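Local structure of ulvan Lyase-PL25 (Pseudoalteromonas sp. PLSV, 5UAM) at residues Y54-P64 against K95-I106. The protein cleaves ulvan, the sulfated rhamnose- and uronic acid-containing cell-wall polysaccharide of green seaweeds, as a polysaccharide lyase of family PL25. Residues are numbered along the deposited sequence; the frame is centred on the assembly and turned at random.
Sequences YVSYQGPKEDP and KFDNHGKPTMLI. With PO4 (phosphate ion), chain E.
Glu62 turns CG anti to its carbonyl carbon (chi1 -52°) and runs extended, carrying its carboxylate to the backbone of Asp97 and Asn98; Gln58, with CG opposite the backbone N (chi1 178°), reaches the same loop with its amide. Glu62 OE2 takes Asp97 N on its syn side at 2.8 Å, tilted out of the carboxylate plane, and OE1 takes Asn98 N from above that plane, also at 2.8 Å, both bonds nearly straight. Gln58 NE2 donates to a lone pair of Asn98 OD1 (2.9 Å), the two amides almost coplanar. A water joins Gln58 OE1, Glu62 OE1 and Gly100 N. An alanine in place of Glu62 would probably leave the Asp97 and Asn98 amides without their acceptor and the turn that carries His99 less firmly fixed. Asp97 OD1 closes an Asx turn to His99 N, its OD2 bonds His135 NE2 and His119 ND1, and His99 NE2 meets phosphate O3. Pro102 CG lies 3.5 Å from Tyr57 N and its CB 3.7 Å from Pro64 CB. Met104 SD lies 3.6 Å from Tyr54 CB, and the bend at chi3 (-63°) turns CE to Ser56 CB, 3.7 Å away. This packing joins the sheets of strands 52-58 and 103-106 in the beta-propeller; the loop from strand 75-81 to 103-106 carries Asn98 and Lys101, like His119 probable substrate ligands, and His99, the likely proton donor of the lyase active site.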
loop_
_atom_site.group_PDB
_atom_site.type_symbol
_atom_site.label_atom_id
_atom_site.label_comp_id
_atom_site.label_asym_id
_atom_site.label_seq_id
_atom_site.Cartn_x
_atom_site.Cartn_y
_atom_site.Cartn_z
ATOM N N TYR A 54 -15.652 -6.527 -0.237
ATOM C CA TYR A 54 -15.728 -5.120 0.096
ATOM C C TYR A 54 -14.561 -4.405 -0.552
ATOM O O TYR A 54 -13.440 -4.901 -0.521
ATOM C CB TYR A 54 -15.655 -4.935 1.612
ATOM C CG TYR A 54 -16.742 -5.691 2.340
ATOM C CD1 TYR A 54 -16.533 -6.999 2.764
ATOM C CD2 TYR A 54 -17.987 -5.117 2.576
ATOM C CE1 TYR A 54 -17.531 -7.711 3.432
ATOM C CE2 TYR A 54 -18.994 -5.820 3.232
ATOM C CZ TYR A 54 -18.759 -7.116 3.651
ATOM O OH TYR A 54 -19.735 -7.836 4.285
ATOM N N VAL A 55 -14.819 -3.235 -1.126
ATOM C CA VAL A 55 -13.808 -2.495 -1.873
ATOM C C VAL A 55 -13.861 -1.027 -1.475
ATOM O O VAL A 55 -14.945 -0.477 -1.242
ATOM C CB VAL A 55 -14.003 -2.662 -3.390
ATOM C CG1 VAL A 55 -13.886 -4.156 -3.773
ATOM C CG2 VAL A 55 -15.343 -2.096 -3.857
ATOM N N SER A 56 -12.689 -0.398 -1.379
ATOM C CA SER A 56 -12.610 1.020 -1.048
ATOM C C SER A 56 -11.583 1.728 -1.923
ATOM O O SER A 56 -10.580 1.149 -2.353
ATOM C CB SER A 56 -12.301 1.250 0.430
ATOM O OG SER A 56 -10.963 0.909 0.754
ATOM N N TYR A 57 -11.846 3.007 -2.176
ATOM C CA TYR A 57 -11.011 3.811 -3.065
ATOM C C TYR A 57 -11.272 5.285 -2.750
ATOM O O TYR A 57 -12.207 5.638 -2.033
ATOM C CB TYR A 57 -11.307 3.502 -4.558
ATOM C CG TYR A 57 -12.716 3.888 -4.923
ATOM C CD1 TYR A 57 -13.795 3.063 -4.607
ATOM C CD2 TYR A 57 -12.987 5.116 -5.520
ATOM C CE1 TYR A 57 -15.094 3.463 -4.866
ATOM C CE2 TYR A 57 -14.296 5.521 -5.798
ATOM C CZ TYR A 57 -15.341 4.684 -5.459
ATOM O OH TYR A 57 -16.637 5.073 -5.735
ATOM N N GLN A 58 -10.435 6.150 -3.321
ATOM C CA GLN A 58 -10.540 7.590 -3.114
ATOM C C GLN A 58 -11.436 8.222 -4.179
ATOM O O GLN A 58 -11.158 8.136 -5.380
ATOM C CB GLN A 58 -9.132 8.160 -3.188
ATOM C CG GLN A 58 -9.038 9.633 -3.049
ATOM C CD GLN A 58 -7.617 10.071 -3.220
ATOM O OE1 GLN A 58 -6.827 10.024 -2.286
ATOM N NE2 GLN A 58 -7.259 10.452 -4.429
ATOM N N GLY A 59 -12.498 8.880 -3.719
ATOM C CA GLY A 59 -13.483 9.511 -4.560
ATOM C C GLY A 59 -13.429 11.024 -4.477
ATOM O O GLY A 59 -12.415 11.612 -4.083
ATOM N N PRO A 60 -14.522 11.688 -4.866
ATOM C CA PRO A 60 -14.538 13.152 -4.909
ATOM C C PRO A 60 -14.068 13.774 -3.602
ATOM O O PRO A 60 -14.347 13.270 -2.505
ATOM C CB PRO A 60 -16.007 13.477 -5.195
ATOM C CG PRO A 60 -16.486 12.283 -5.981
ATOM C CD PRO A 60 -15.781 11.106 -5.350
ATOM N N LYS A 61 -13.334 14.877 -3.738
ATOM C CA LYS A 61 -12.755 15.611 -2.619
ATOM C C LYS A 61 -11.841 14.720 -1.786
ATOM O O LYS A 61 -11.596 14.983 -0.598
ATOM C CB LYS A 61 -13.832 16.308 -1.774
ATOM C CG LYS A 61 -14.741 17.258 -2.590
ATOM C CD LYS A 61 -15.632 18.080 -1.674
ATOM N N GLU A 62 -11.298 13.671 -2.406
ATOM C CA GLU A 62 -10.403 12.715 -1.758
ATOM C C GLU A 62 -11.076 11.984 -0.592
ATOM O O GLU A 62 -10.401 11.367 0.248
ATOM C CB GLU A 62 -9.068 13.356 -1.341
ATOM C CG GLU A 62 -8.382 14.101 -2.490
ATOM C CD GLU A 62 -6.938 14.476 -2.233
ATOM O OE1 GLU A 62 -6.182 13.639 -1.698
ATOM O OE2 GLU A 62 -6.567 15.601 -2.630
ATOM N N ASP A 63 -12.406 12.006 -0.551
ATOM C CA ASP A 63 -13.105 11.297 0.512
ATOM C C ASP A 63 -13.096 9.796 0.218
ATOM O O ASP A 63 -13.062 9.379 -0.945
ATOM C CB ASP A 63 -14.554 11.785 0.619
ATOM C CG ASP A 63 -14.681 13.229 1.083
ATOM O OD1 ASP A 63 -13.759 13.714 1.782
ATOM O OD2 ASP A 63 -15.716 13.869 0.748
ATOM N N PRO A 64 -13.124 8.965 1.260
ATOM C CA PRO A 64 -13.118 7.515 1.054
ATOM C C PRO A 64 -14.509 7.025 0.678
ATOM O O PRO A 64 -15.499 7.387 1.319
ATOM C CB PRO A 64 -12.697 6.972 2.426
ATOM C CG PRO A 64 -13.207 7.983 3.374
ATOM C CD PRO A 64 -13.013 9.314 2.687
ATOM N N LYS A 95 -3.320 19.774 -6.831
ATOM C CA LYS A 95 -4.756 19.581 -7.004
ATOM C C LYS A 95 -5.255 18.404 -6.176
ATOM O O LYS A 95 -6.250 18.523 -5.448
ATOM C CB LYS A 95 -5.133 19.398 -8.472
ATOM C CG LYS A 95 -6.640 19.331 -8.686
ATOM C CD LYS A 95 -7.024 19.202 -10.161
ATOM C CE LYS A 95 -8.532 18.980 -10.328
ATOM N NZ LYS A 95 -8.918 18.516 -11.708
ATOM N N PHE A 96 -4.587 17.251 -6.283
ATOM C CA PHE A 96 -4.947 16.069 -5.503
ATOM C C PHE A 96 -3.727 15.554 -4.754
ATOM O O PHE A 96 -2.641 15.420 -5.326
ATOM C CB PHE A 96 -5.538 14.951 -6.367
ATOM C CG PHE A 96 -6.894 15.288 -6.924
ATOM C CD1 PHE A 96 -7.992 15.401 -6.086
ATOM C CD2 PHE A 96 -7.066 15.537 -8.273
ATOM C CE1 PHE A 96 -9.226 15.753 -6.578
ATOM C CE2 PHE A 96 -8.311 15.878 -8.768
ATOM C CZ PHE A 96 -9.385 15.980 -7.922
ATOM N N ASP A 97 -3.919 15.272 -3.469
ATOM C CA ASP A 97 -2.833 14.852 -2.597
ATOM C C ASP A 97 -2.614 13.344 -2.659
ATOM O O ASP A 97 -1.477 12.894 -2.841
ATOM C CB ASP A 97 -3.127 15.300 -1.163
ATOM C CG ASP A 97 -2.061 14.854 -0.189
ATOM O OD1 ASP A 97 -1.933 13.638 0.038
ATOM O OD2 ASP A 97 -1.358 15.741 0.348
ATOM N N ASN A 98 -3.688 12.568 -2.531
ATOM C CA ASN A 98 -3.750 11.122 -2.718
ATOM C C ASN A 98 -3.237 10.317 -1.541
ATOM O O ASN A 98 -3.441 9.099 -1.522
ATOM C CB ASN A 98 -3.027 10.635 -3.984
ATOM C CG ASN A 98 -3.513 11.304 -5.226
ATOM O OD1 ASN A 98 -4.721 11.390 -5.464
ATOM N ND2 ASN A 98 -2.591 11.816 -6.015
ATOM N N HIS A 99 -2.601 10.920 -0.546
ATOM C CA HIS A 99 -1.969 10.112 0.488
ATOM C C HIS A 99 -2.940 9.587 1.533
ATOM O O HIS A 99 -2.540 8.756 2.373
ATOM C CB HIS A 99 -0.884 10.905 1.187
ATOM C CG HIS A 99 0.343 11.101 0.370
ATOM N ND1 HIS A 99 0.365 11.871 -0.775
ATOM C CD2 HIS A 99 1.598 10.620 0.526
ATOM C CE1 HIS A 99 1.586 11.865 -1.281
ATOM N NE2 HIS A 99 2.359 11.123 -0.504
ATOM N N GLY A 100 -4.185 10.026 1.484
ATOM C CA GLY A 100 -5.195 9.604 2.420
ATOM C C GLY A 100 -6.261 8.714 1.825
ATOM O O GLY A 100 -7.323 8.548 2.427
ATOM N N LYS A 101 -5.995 8.133 0.656
ATOM C CA LYS A 101 -6.901 7.131 0.114
ATOM C C LYS A 101 -7.071 6.018 1.150
ATOM O O LYS A 101 -6.191 5.813 1.993
ATOM C CB LYS A 101 -6.373 6.600 -1.223
ATOM C CG LYS A 101 -5.123 5.748 -1.080
ATOM C CD LYS A 101 -4.604 5.233 -2.416
ATOM C CE LYS A 101 -3.851 6.250 -3.250
ATOM N NZ LYS A 101 -2.561 6.664 -2.600
ATOM N N PRO A 102 -8.200 5.308 1.140
ATOM C CA PRO A 102 -8.581 4.503 2.306
ATOM C C PRO A 102 -7.897 3.146 2.397
ATOM O O PRO A 102 -7.554 2.501 1.404
ATOM C CB PRO A 102 -10.089 4.302 2.118
ATOM C CG PRO A 102 -10.274 4.397 0.632
ATOM C CD PRO A 102 -9.319 5.449 0.187
ATOM N N THR A 103 -7.791 2.700 3.651
ATOM C CA THR A 103 -7.370 1.371 4.060
ATOM C C THR A 103 -8.493 0.777 4.899
ATOM O O THR A 103 -9.051 1.462 5.764
ATOM C CB THR A 103 -6.110 1.501 4.904
ATOM O OG1 THR A 103 -5.087 2.011 4.047
ATOM C CG2 THR A 103 -5.703 0.192 5.504
ATOM N N MET A 104 -8.828 -0.487 4.647
ATOM C CA MET A 104 -9.981 -1.152 5.252
ATOM C C MET A 104 -9.578 -2.273 6.207
ATOM O O MET A 104 -8.556 -2.928 6.026
ATOM C CB MET A 104 -10.839 -1.784 4.139
ATOM C CG MET A 104 -12.162 -2.319 4.594
ATOM S SD MET A 104 -12.944 -3.239 3.216
ATOM C CE MET A 104 -13.137 -1.929 2.029
ATOM N N LEU A 105 -10.420 -2.513 7.222
ATOM C CA LEU A 105 -10.299 -3.656 8.115
ATOM C C LEU A 105 -11.686 -4.038 8.624
ATOM O O LEU A 105 -12.469 -3.159 8.996
ATOM C CB LEU A 105 -9.364 -3.315 9.293
ATOM C CG LEU A 105 -9.083 -4.428 10.299
ATOM C CD1 LEU A 105 -7.677 -4.289 10.842
ATOM C CD2 LEU A 105 -10.088 -4.400 11.458
ATOM N N ILE A 106 -11.975 -5.335 8.692
ATOM C CA ILE A 106 -13.226 -5.827 9.283
ATOM C C ILE A 106 -12.894 -6.436 10.640
ATOM O O ILE A 106 -12.080 -7.365 10.718
ATOM C CB ILE A 106 -13.941 -6.854 8.388
ATOM C CG1 ILE A 106 -14.205 -6.254 7.018
ATOM C CG2 ILE A 106 -15.233 -7.345 9.079
ATOM C CD1 ILE A 106 -14.858 -7.234 6.032
HETATM P P PO4 E . 5.624 11.621 0.725
HETATM O O1 PO4 E . 6.552 12.706 0.216
HETATM O O2 PO4 E . 6.398 10.525 1.333
HETATM O O3 PO4 E . 4.887 11.125 -0.497
HETATM O O4 PO4 E . 4.701 12.247 1.765
HETATM O O HOH W 1 -7.988 2.430 -1.367
HETATM O O HOH W 2 -6.043 11.443 -0.192
HETATM O O HOH W 3 -9.939 8.683 1.186
HETATM O O HOH W 4 -7.963 17.812 -3.476
#